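Long-range contacts in RNA-dependent RNA Polymerase (Bombyx mori cytoplasmic polyhedrosis virus, PDB 6TZ0), which synthesises viral RNA on an RNA template, taking part in both transcription and replication of the segmented double-stranded genome: residues Gln1095-Tyr1100 and Ala1129-Tyr1134; Ala1077-Asn1082 and Gly1135-His1140; Leu381-Ala386 and Tyr563-Leu568. All blocks are in the same frame, centred on the assembly; numbering follows the deposited sequence.

Contact 1. Residues Gln1095-Tyr1100 and Ala1129-Tyr1134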
loop_
_atom_site.group_PDB
_atom_site.type_symbol
_atom_site.label_atom_id
_atom_site.label_comp_id
_atom_site.label_asym_id
_atom_site.label_seq_id
_atom_site.Cartn_x
_atom_site.Cartn_y
_atom_site.Cartn_z
ATOM N N GLN A 1095 32.517 -16.327 -5.456
ATOM C CA GLN A 1095 32.675 -17.668 -4.901
ATOM C C GLN A 1095 32.497 -18.744 -5.966
ATOM O O GLN A 1095 33.195 -19.769 -5.935
ATOM C CB GLN A 1095 31.693 -17.862 -3.749
ATOM C CG GLN A 1095 32.017 -16.994 -2.537
ATOM C CD GLN A 1095 30.951 -17.050 -1.462
ATOM O OE1 GLN A 1095 29.909 -17.680 -1.632
ATOM N NE2 GLN A 1095 31.204 -16.376 -0.350
ATOM N N GLY A 1096 31.626 -18.500 -6.949
ATOM C CA GLY A 1096 31.466 -19.448 -8.034
ATOM C C GLY A 1096 32.676 -19.516 -8.945
ATOM O O GLY A 1096 33.018 -20.580 -9.453
ATOM N N TYR A 1097 33.343 -18.388 -9.166
ATOM C CA TYR A 1097 34.514 -18.412 -10.026
ATOM C C TYR A 1097 35.712 -18.984 -9.287
ATOM O O TYR A 1097 36.606 -19.573 -9.907
ATOM C CB TYR A 1097 34.806 -17.013 -10.558
ATOM C CG TYR A 1097 35.916 -16.971 -11.576
ATOM C CD1 TYR A 1097 35.719 -17.454 -12.863
ATOM C CD2 TYR A 1097 37.158 -16.441 -11.256
ATOM C CE1 TYR A 1097 36.728 -17.417 -13.797
ATOM C CE2 TYR A 1097 38.172 -16.400 -12.186
ATOM C CZ TYR A 1097 37.952 -16.888 -13.453
ATOM O OH TYR A 1097 38.962 -16.845 -14.383
ATOM N N LYS A 1098 35.734 -18.840 -7.959
ATOM C CA LYS A 1098 36.744 -19.522 -7.157
ATOM C C LYS A 1098 36.576 -21.036 -7.225
ATOM O O LYS A 1098 37.554 -21.769 -7.410
ATOM C CB LYS A 1098 36.684 -19.039 -5.709
ATOM C CG LYS A 1098 37.201 -17.630 -5.512
ATOM C CD LYS A 1098 37.092 -17.199 -4.062
ATOM C CE LYS A 1098 37.505 -15.750 -3.895
ATOM N NZ LYS A 1098 38.957 -15.568 -4.162
ATOM N N ILE A 1099 35.341 -21.525 -7.092
ATOM C CA ILE A 1099 35.125 -22.969 -7.191
ATOM C C ILE A 1099 35.177 -23.442 -8.650
ATOM O O ILE A 1099 35.381 -24.635 -8.910
ATOM C CB ILE A 1099 33.818 -23.335 -6.453
ATOM C CG1 ILE A 1099 33.681 -24.842 -6.216
ATOM C CG2 ILE A 1099 32.611 -22.861 -7.196
ATOM C CD1 ILE A 1099 34.731 -25.415 -5.331
ATOM N N TYR A 1100 35.060 -22.526 -9.612
ATOM C CA TYR A 1100 35.238 -22.865 -11.021
ATOM C C TYR A 1100 36.709 -23.063 -11.361
ATOM O O TYR A 1100 37.069 -24.014 -12.064
ATOM C CB TYR A 1100 34.620 -21.766 -11.884
ATOM C CG TYR A 1100 34.780 -21.935 -13.373
ATOM C CD1 TYR A 1100 34.015 -22.854 -14.076
ATOM C CD2 TYR A 1100 35.679 -21.148 -14.081
ATOM C CE1 TYR A 1100 34.155 -22.996 -15.445
ATOM C CE2 TYR A 1100 35.827 -21.281 -15.443
ATOM C CZ TYR A 1100 35.065 -22.205 -16.121
ATOM O OH TYR A 1100 35.217 -22.336 -17.480
ATOM N N ALA A 1129 32.706 -18.718 -18.210
ATOM C CA ALA A 1129 33.485 -18.888 -19.430
ATOM C C ALA A 1129 33.815 -17.544 -20.068
ATOM O O ALA A 1129 34.877 -17.387 -20.679
ATOM C CB ALA A 1129 32.736 -19.782 -20.414
ATOM N N TYR A 1130 32.933 -16.557 -19.922
ATOM C CA TYR A 1130 33.236 -15.253 -20.488
ATOM C C TYR A 1130 34.101 -14.418 -19.553
ATOM O O TYR A 1130 34.737 -13.459 -19.994
ATOM C CB TYR A 1130 31.950 -14.504 -20.822
ATOM C CG TYR A 1130 32.188 -13.332 -21.739
ATOM C CD1 TYR A 1130 32.415 -13.534 -23.094
ATOM C CD2 TYR A 1130 32.210 -12.036 -21.259
ATOM C CE1 TYR A 1130 32.645 -12.473 -23.944
ATOM C CE2 TYR A 1130 32.446 -10.977 -22.099
ATOM C CZ TYR A 1130 32.654 -11.194 -23.437
ATOM O OH TYR A 1130 32.879 -10.122 -24.265
ATOM N N TYR A 1131 34.139 -14.743 -18.265
ATOM C CA TYR A 1131 35.080 -14.028 -17.414
ATOM C C TYR A 1131 36.488 -14.597 -17.530
ATOM O O TYR A 1131 37.463 -13.852 -17.384
ATOM C CB TYR A 1131 34.615 -14.055 -15.962
ATOM C CG TYR A 1131 35.432 -13.178 -15.039
ATOM C CD1 TYR A 1131 35.269 -11.797 -15.042
ATOM C CD2 TYR A 1131 36.359 -13.728 -14.165
ATOM C CE1 TYR A 1131 36.000 -10.990 -14.202
ATOM C CE2 TYR A 1131 37.099 -12.925 -13.319
ATOM C CZ TYR A 1131 36.915 -11.556 -13.346
ATOM O OH TYR A 1131 37.648 -10.751 -12.508
ATOM N N SER A 1132 36.616 -15.903 -17.791
ATOM C CA SER A 1132 37.942 -16.510 -17.885
ATOM C C SER A 1132 38.663 -16.092 -19.163
ATOM O O SER A 1132 39.898 -16.034 -19.191
ATOM C CB SER A 1132 37.834 -18.030 -17.803
ATOM O OG SER A 1132 37.138 -18.550 -18.920
ATOM N N LEU A 1133 37.919 -15.804 -20.228
ATOM C CA LEU A 1133 38.483 -15.315 -21.483
ATOM C C LEU A 1133 37.972 -13.903 -21.724
ATOM O O LEU A 1133 36.765 -13.708 -21.893
ATOM C CB LEU A 1133 38.107 -16.217 -22.656
ATOM C CG LEU A 1133 38.697 -17.620 -22.702
ATOM C CD1 LEU A 1133 38.123 -18.372 -23.883
ATOM C CD2 LEU A 1133 40.213 -17.553 -22.776
ATOM N N TYR A 1134 38.898 -12.939 -21.768
ATOM C CA TYR A 1134 38.616 -11.517 -22.016
ATOM C C TYR A 1134 37.677 -10.929 -20.963
ATOM O O TYR A 1134 36.649 -10.336 -21.288
ATOM C CB TYR A 1134 38.064 -11.272 -23.426
ATOM C CG TYR A 1134 39.018 -11.652 -24.529
ATOM C CD1 TYR A 1134 40.106 -10.843 -24.845
ATOM C CD2 TYR A 1134 38.822 -12.812 -25.272
ATOM C CE1 TYR A 1134 40.983 -11.186 -25.857
ATOM C CE2 TYR A 1134 39.695 -13.164 -26.289
ATOM C CZ TYR A 1134 40.771 -12.346 -26.576
ATOM O OH TYR A 1134 41.637 -12.693 -27.587
#
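The rings of Tyr-1097 and Tyr-1131 form a T-shaped stack between two helices. Tyr-1131 presents its CD2-CE2 edge to the face of Tyr-1097, with the planes at 86° and the ring centroids 4.9 Å apart. CD2 of Tyr-1131 stands over the middle of the Tyr-1097 ring, with CZ of Tyr-1097 as its nearest atom, at 3.6 Å. Both tyrosines hold CG anti to the backbone nitrogen, chi1 being -174° for Tyr-1097 and -172° for Tyr-1131, and each ring is thereby carried out into the gap between the helices, where their side chains cross nearly at a right angle.

Looser van der Waals contacts flank the stack. The hydroxyl end of Tyr-1097 reaches past Tyr-1131 to Ser-1132, its OH lying 3.7 Å from CA of that serine, whose CB sits at the ring edge. One helical turn on, Tyr-1100 points to the same helix and brings its OH within 4.3 Å of CA of Ala-1129.

The polar atoms form no hydrogen bond across the contact. Ser-1132 OG instead turns back on its own helix and bonds to Ala-1129 O at 3.1 Å, approaching from above the carbonyl plane, with a weak second bond to Phe-1128 O.

The aromatic cluster extends beyond the pair: Phe-1093 meets Tyr-1131 edge-to-face, Tyr-1088 also meets its ring, and Phe-1128 lies against Tyr-1100. Near the surface of the C-terminal region, helix 1091-1101 is thus joined by tyrosines to the last turn of helix 1118-1132, while its Ile-1099 packs on helix 1107-1114, which comes between them in sequence.

Contact 2. Residues Ala1077-Asn1082 and Gly1135-His1140; sequences ASIRGN and GNVEYH
The carbonyl oxygen of Ile-1079 receives the backbone N-H of Tyr-1139 and, more weakly, a CA-H of Glu-1138. The N to O distance from Tyr-1139 to Ile-1079 is 2.7 Å and the bond is fairly straight, 160° at the hydrogen, with the donor tilted 25° from the carbonyl plane. CA of Glu-1138 lies 3.3 Å from the same oxygen. This carbonyl belongs to the last turn of helix 1074-1080, and Tyr-1139 supplies it with a donor from a loop more than 50 residues further along the chain.

Beside this grip, the side chain of Ile-1079 lies against the loop. Its CG2 methyl lies beside Val-1137, 4.1 Å from CG2 of that valine and 3.3 Å from the Val-1137 carbonyl oxygen. With CG1 set between the backbone nitrogen and the carbonyl carbon, chi1 63°, the other branch leads to CD1, which approaches CB of Tyr-1139 at 4.2 Å. Leu-1177 and Ile-1180 of helix 1174-1188 also pack on Ile-1079.

His-1140 lies across the next carbonyl. The oxygen of Arg-1080 stands over one ring face, displaced toward the rim and 3.4 Å from CD2 of His-1140. The side chain of Arg-1080 makes a cation-pi contact with Tyr-1141, just after the loop. The Tyr-1139 ring leads away from the helix end and meets Phe-1181 edge-to-face, its OH hydrogen-bonded to Tyr-1022 OH.

A single backbone bond, a few aliphatic contacts and the carbonyl-on-imidazole contact therefore join helix end and loop. Because the polar link is between main-chain atoms, it depends on the path of the loop rather than on matched polar side chains.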
loop_
_atom_site.group_PDB
_atom_site.type_symbol
_atom_site.label_atom_id
_atom_site.label_comp_id
_atom_site.label_asym_id
_atom_site.label_seq_id
_atom_site.Cartn_x
_atom_site.Cartn_y
_atom_site.Cartn_z
ATOM N N ALA A 1077 27.958 -4.650 -21.810
ATOM C CA ALA A 1077 27.476 -4.793 -20.444
ATOM C C ALA A 1077 28.363 -5.720 -19.631
ATOM O O ALA A 1077 28.282 -5.731 -18.402
ATOM C CB ALA A 1077 26.035 -5.298 -20.445
ATOM N N SER A 1078 29.213 -6.503 -20.296
ATOM C CA SER A 1078 30.190 -7.312 -19.580
ATOM C C SER A 1078 31.225 -6.437 -18.893
ATOM O O SER A 1078 31.375 -6.473 -17.669
ATOM C CB SER A 1078 30.873 -8.268 -20.545
ATOM O OG SER A 1078 31.689 -7.556 -21.456
ATOM N N ILE A 1079 31.944 -5.626 -19.670
ATOM C CA ILE A 1079 32.982 -4.803 -19.073
ATOM C C ILE A 1079 32.379 -3.624 -18.325
ATOM O O ILE A 1079 33.056 -3.014 -17.491
ATOM C CB ILE A 1079 34.008 -4.379 -20.146
ATOM C CG1 ILE A 1079 33.398 -3.499 -21.237
ATOM C CG2 ILE A 1079 34.640 -5.600 -20.789
ATOM C CD1 ILE A 1079 33.709 -2.033 -21.081
ATOM N N ARG A 1080 31.115 -3.289 -18.580
ATOM C CA ARG A 1080 30.449 -2.305 -17.731
ATOM C C ARG A 1080 29.935 -2.955 -16.449
ATOM O O ARG A 1080 30.410 -2.654 -15.351
ATOM C CB ARG A 1080 29.312 -1.634 -18.512
ATOM C CG ARG A 1080 28.525 -0.577 -17.748
ATOM C CD ARG A 1080 27.159 -1.046 -17.293
ATOM N NE ARG A 1080 26.398 0.040 -16.684
ATOM C CZ ARG A 1080 25.642 0.889 -17.370
ATOM N NH1 ARG A 1080 25.546 0.774 -18.686
ATOM N NH2 ARG A 1080 24.980 1.852 -16.740
ATOM N N GLY A 1081 28.971 -3.857 -16.576
ATOM C CA GLY A 1081 28.324 -4.432 -15.413
ATOM C C GLY A 1081 28.380 -5.941 -15.305
ATOM O O GLY A 1081 29.417 -6.535 -14.991
ATOM N N ASN A 1082 27.237 -6.557 -15.582
ATOM C CA ASN A 1082 26.945 -7.953 -15.317
ATOM C C ASN A 1082 27.121 -8.813 -16.570
ATOM O O ASN A 1082 27.526 -8.341 -17.630
ATOM C CB ASN A 1082 25.526 -8.053 -14.751
ATOM C CG ASN A 1082 24.507 -7.301 -15.587
ATOM O OD1 ASN A 1082 24.817 -6.791 -16.664
ATOM N ND2 ASN A 1082 23.287 -7.203 -15.078
ATOM N N GLY A 1135 38.027 -11.108 -19.695
ATOM C CA GLY A 1135 37.369 -10.458 -18.588
ATOM C C GLY A 1135 38.270 -9.545 -17.798
ATOM O O GLY A 1135 37.887 -9.102 -16.712
ATOM N N ASN A 1136 39.465 -9.248 -18.312
ATOM C CA ASN A 1136 40.437 -8.489 -17.535
ATOM C C ASN A 1136 40.148 -6.992 -17.564
ATOM O O ASN A 1136 40.337 -6.303 -16.557
ATOM C CB ASN A 1136 41.856 -8.805 -18.017
ATOM C CG ASN A 1136 42.034 -8.628 -19.516
ATOM O OD1 ASN A 1136 41.129 -8.190 -20.222
ATOM N ND2 ASN A 1136 43.214 -8.976 -20.008
ATOM N N VAL A 1137 39.691 -6.463 -18.694
ATOM C CA VAL A 1137 39.326 -5.051 -18.729
ATOM C C VAL A 1137 37.879 -4.898 -18.280
ATOM O O VAL A 1137 37.038 -5.777 -18.507
ATOM C CB VAL A 1137 39.571 -4.438 -20.122
ATOM C CG1 VAL A 1137 41.037 -4.549 -20.505
ATOM C CG2 VAL A 1137 38.708 -5.071 -21.174
ATOM N N GLU A 1138 37.599 -3.792 -17.596
ATOM C CA GLU A 1138 36.286 -3.503 -17.037
ATOM C C GLU A 1138 36.245 -2.018 -16.711
ATOM O O GLU A 1138 37.280 -1.417 -16.415
ATOM C CB GLU A 1138 36.001 -4.359 -15.794
ATOM C CG GLU A 1138 36.960 -4.135 -14.639
ATOM C CD GLU A 1138 36.723 -5.092 -13.490
ATOM O OE1 GLU A 1138 35.836 -5.965 -13.612
ATOM O OE2 GLU A 1138 37.425 -4.968 -12.463
ATOM N N TYR A 1139 35.058 -1.421 -16.793
ATOM C CA TYR A 1139 35.142 0.032 -16.705
ATOM C C TYR A 1139 34.197 0.662 -15.685
ATOM O O TYR A 1139 34.583 1.651 -15.054
ATOM C CB TYR A 1139 34.924 0.629 -18.089
ATOM C CG TYR A 1139 35.461 2.022 -18.173
ATOM C CD1 TYR A 1139 36.825 2.239 -18.113
ATOM C CD2 TYR A 1139 34.622 3.116 -18.318
ATOM C CE1 TYR A 1139 37.341 3.495 -18.174
ATOM C CE2 TYR A 1139 35.136 4.384 -18.393
ATOM C CZ TYR A 1139 36.497 4.567 -18.317
ATOM O OH TYR A 1139 37.024 5.823 -18.389
ATOM N N HIS A 1140 32.983 0.122 -15.517
ATOM C CA HIS A 1140 32.082 0.399 -14.387
ATOM C C HIS A 1140 31.663 1.873 -14.299
ATOM O O HIS A 1140 32.089 2.621 -13.420
ATOM C CB HIS A 1140 32.703 -0.048 -13.057
ATOM C CG HIS A 1140 32.835 -1.530 -12.913
ATOM N ND1 HIS A 1140 33.943 -2.223 -13.346
ATOM C CD2 HIS A 1140 32.005 -2.450 -12.370
ATOM C CE1 HIS A 1140 33.788 -3.507 -13.081
ATOM N NE2 HIS A 1140 32.619 -3.673 -12.490
#

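Contact 3. Residues Leu381-Ala386 and Tyr563-Leu568; sequences LKQKYA and YNTFVL
An amide nitrogen set against two methyl groups marks this contact: NE2 of Gln-383 lies 3.5 Å from CG2 of Thr-565 and equally far from CD1 of Leu-568, and no hydrogen bond joins the two segments. The amide finds its polar partners just beyond them, in weak hydrogen bonds from NE2 to Asp-561 OD1 and between OE1 and Ser-380 OG. These probably limit rotation of the amide, while its aliphatic stem packs on the helix.

Gln-383 reaches the helix with CG between the backbone nitrogen and the carbonyl carbon, chi1 52°, and the chain extended beyond. It crosses Thr-565 at nearly a right angle, and its CG lies 3.6 Å from the threonine methyl. On the other side of that methyl is Tyr-385, whose CE2 comes within 3.6 Å of Thr-565 CG2. The hydroxyl of Thr-565 lies near the plane of the tyrosine ring at its edge, but is bonded to Ile-562 O, one turn back in its own helix.

Leu-568 packs against the main chain at Leu-381, its CB 3.9 Å from the Leu-381 carbonyl oxygen. That oxygen accepts a hydrogen bond from Trp-606 NE1, so this buried polar atom is satisfied from helix 604-614. A classic beta bulge sets Leu-381 and Lys-382 together opposite Met-373 of the neighbouring strand.

The axes of strand 382-384 and helix 563-568 approach to 8.0 Å at an angle of 129°. The arrangement is alpha/beta packing in the central polymerase domain, away from the metal site: a strand at the margin of an antiparallel sheet lies over helix 557-573, which comes after strand 541-548 and the short helix 551-554.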
loop_
_atom_site.group_PDB
_atom_site.type_symbol
_atom_site.label_atom_id
_atom_site.label_comp_id
_atom_site.label_asym_id
_atom_site.label_seq_id
_atom_site.Cartn_x
_atom_site.Cartn_y
_atom_site.Cartn_z
ATOM N N LEU A 381 -22.210 -18.384 -3.072
ATOM C CA LEU A 381 -21.165 -19.096 -3.789
ATOM C C LEU A 381 -21.179 -18.836 -5.286
ATOM O O LEU A 381 -20.149 -18.999 -5.936
ATOM C CB LEU A 381 -21.292 -20.602 -3.543
ATOM C CG LEU A 381 -20.874 -21.142 -2.182
ATOM C CD1 LEU A 381 -21.332 -22.538 -2.008
ATOM C CD2 LEU A 381 -19.385 -21.141 -2.103
ATOM N N LYS A 382 -22.312 -18.412 -5.836
ATOM C CA LYS A 382 -22.455 -18.174 -7.261
ATOM C C LYS A 382 -23.567 -17.160 -7.461
ATOM O O LYS A 382 -24.626 -17.270 -6.847
ATOM C CB LYS A 382 -22.774 -19.468 -8.000
ATOM C CG LYS A 382 -22.732 -19.375 -9.494
ATOM C CD LYS A 382 -23.097 -20.708 -10.090
ATOM C CE LYS A 382 -22.027 -21.740 -9.796
ATOM N NZ LYS A 382 -20.758 -21.428 -10.503
ATOM N N GLN A 383 -23.331 -16.188 -8.335
ATOM C CA GLN A 383 -24.261 -15.078 -8.470
ATOM C C GLN A 383 -24.109 -14.434 -9.840
ATOM O O GLN A 383 -23.087 -14.588 -10.510
ATOM C CB GLN A 383 -24.052 -14.075 -7.339
ATOM C CG GLN A 383 -22.623 -13.650 -7.197
ATOM C CD GLN A 383 -22.399 -12.799 -5.984
ATOM O OE1 GLN A 383 -23.329 -12.511 -5.241
ATOM N NE2 GLN A 383 -21.161 -12.386 -5.770
ATOM N N LYS A 384 -25.150 -13.715 -10.246
ATOM C CA LYS A 384 -25.258 -13.206 -11.604
ATOM C C LYS A 384 -26.171 -11.993 -11.583
ATOM O O LYS A 384 -27.113 -11.934 -10.794
ATOM C CB LYS A 384 -25.805 -14.295 -12.535
ATOM C CG LYS A 384 -25.737 -13.993 -14.014
ATOM C CD LYS A 384 -26.231 -15.175 -14.812
ATOM C CE LYS A 384 -25.963 -14.996 -16.291
ATOM N NZ LYS A 384 -26.748 -13.887 -16.878
ATOM N N TYR A 385 -25.883 -11.021 -12.442
ATOM C CA TYR A 385 -26.657 -9.786 -12.479
ATOM C C TYR A 385 -27.837 -9.887 -13.428
ATOM O O TYR A 385 -27.735 -10.466 -14.511
ATOM C CB TYR A 385 -25.774 -8.603 -12.876
ATOM C CG TYR A 385 -24.928 -8.103 -11.739
ATOM C CD1 TYR A 385 -25.445 -7.205 -10.820
ATOM C CD2 TYR A 385 -23.635 -8.556 -11.561
ATOM C CE1 TYR A 385 -24.694 -6.756 -9.772
ATOM C CE2 TYR A 385 -22.871 -8.102 -10.517
ATOM C CZ TYR A 385 -23.410 -7.210 -9.624
ATOM O OH TYR A 385 -22.653 -6.769 -8.576
ATOM N N ALA A 386 -28.964 -9.317 -13.006
ATOM C CA ALA A 386 -30.140 -9.269 -13.864
ATOM C C ALA A 386 -29.961 -8.227 -14.960
ATOM O O ALA A 386 -29.965 -8.557 -16.151
ATOM C CB ALA A 386 -31.389 -8.977 -13.031
ATOM N N TYR A 563 -16.879 -6.923 -8.309
ATOM C CA TYR A 563 -15.642 -7.687 -8.414
ATOM C C TYR A 563 -15.780 -9.057 -7.765
ATOM O O TYR A 563 -15.136 -10.017 -8.208
ATOM C CB TYR A 563 -14.515 -6.881 -7.769
ATOM C CG TYR A 563 -13.115 -7.447 -7.859
ATOM C CD1 TYR A 563 -12.382 -7.349 -9.031
ATOM C CD2 TYR A 563 -12.512 -8.037 -6.758
ATOM C CE1 TYR A 563 -11.099 -7.845 -9.110
ATOM C CE2 TYR A 563 -11.229 -8.536 -6.834
ATOM C CZ TYR A 563 -10.532 -8.439 -8.013
ATOM O OH TYR A 563 -9.257 -8.934 -8.091
ATOM N N ASN A 564 -16.615 -9.164 -6.722
ATOM C CA ASN A 564 -16.821 -10.457 -6.074
ATOM C C ASN A 564 -17.491 -11.469 -6.995
ATOM O O ASN A 564 -17.206 -12.661 -6.891
ATOM C CB ASN A 564 -17.650 -10.309 -4.802
ATOM C CG ASN A 564 -16.887 -9.664 -3.681
ATOM O OD1 ASN A 564 -15.688 -9.873 -3.535
ATOM N ND2 ASN A 564 -17.584 -8.906 -2.854
ATOM N N THR A 565 -18.377 -11.018 -7.891
ATOM C CA THR A 565 -18.981 -11.934 -8.864
ATOM C C THR A 565 -17.940 -12.522 -9.808
ATOM O O THR A 565 -17.978 -13.718 -10.116
ATOM C CB THR A 565 -20.054 -11.231 -9.687
ATOM O OG1 THR A 565 -19.473 -10.120 -10.374
ATOM C CG2 THR A 565 -21.164 -10.748 -8.822
ATOM N N PHE A 566 -17.017 -11.687 -10.284
ATOM C CA PHE A 566 -15.931 -12.143 -11.148
ATOM C C PHE A 566 -15.015 -13.122 -10.423
ATOM O O PHE A 566 -14.631 -14.166 -10.981
ATOM C CB PHE A 566 -15.173 -10.913 -11.649
ATOM C CG PHE A 566 -13.925 -11.214 -12.408
ATOM C CD1 PHE A 566 -13.973 -11.755 -13.675
ATOM C CD2 PHE A 566 -12.689 -10.897 -11.864
ATOM C CE1 PHE A 566 -12.805 -12.017 -14.370
ATOM C CE2 PHE A 566 -11.526 -11.154 -12.550
ATOM C CZ PHE A 566 -11.582 -11.712 -13.802
ATOM N N VAL A 567 -14.690 -12.817 -9.164
ATOM C CA VAL A 567 -13.846 -13.697 -8.361
ATOM C C VAL A 567 -14.540 -15.028 -8.099
ATOM O O VAL A 567 -13.915 -16.089 -8.183
ATOM C CB VAL A 567 -13.442 -12.979 -7.060
ATOM C CG1 VAL A 567 -12.742 -13.909 -6.105
ATOM C CG2 VAL A 567 -12.521 -11.841 -7.385
ATOM N N LEU A 568 -15.850 -15.007 -7.842
ATOM C CA LEU A 568 -16.565 -16.253 -7.590
ATOM C C LEU A 568 -16.765 -17.072 -8.858
ATOM O O LEU A 568 -16.783 -18.303 -8.784
ATOM C CB LEU A 568 -17.903 -15.975 -6.913
ATOM C CG LEU A 568 -17.811 -15.557 -5.450
ATOM C CD1 LEU A 568 -19.174 -15.182 -4.916
ATOM C CD2 LEU A 568 -17.214 -16.671 -4.637
#

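Contact 3 comes first along the chain, in the central polymerase domain, and closes before the other two open in the C-terminal region. Contact 1 is nested inside the loop that contact 2 closes. Their centres are 13 Å apart, and they touch where CE2 of Tyr-1130 packs 3.5 Å from CB of Ser-1078. Helices 1074-1080 and 1091-1101 are consecutive, and helix 1118-1132 leads from contact 1 into the loop of contact 2, so the two contacts follow one another directly along residues 1129-1140. Contact 3 lies about 55 Å from contact 2 and 56 Å from contact 1, centre to centre, and touches neither. Contact 3 thus joins parts of the polymerase domain alone, and contacts 1 and 2 parts of the C-terminal region alone.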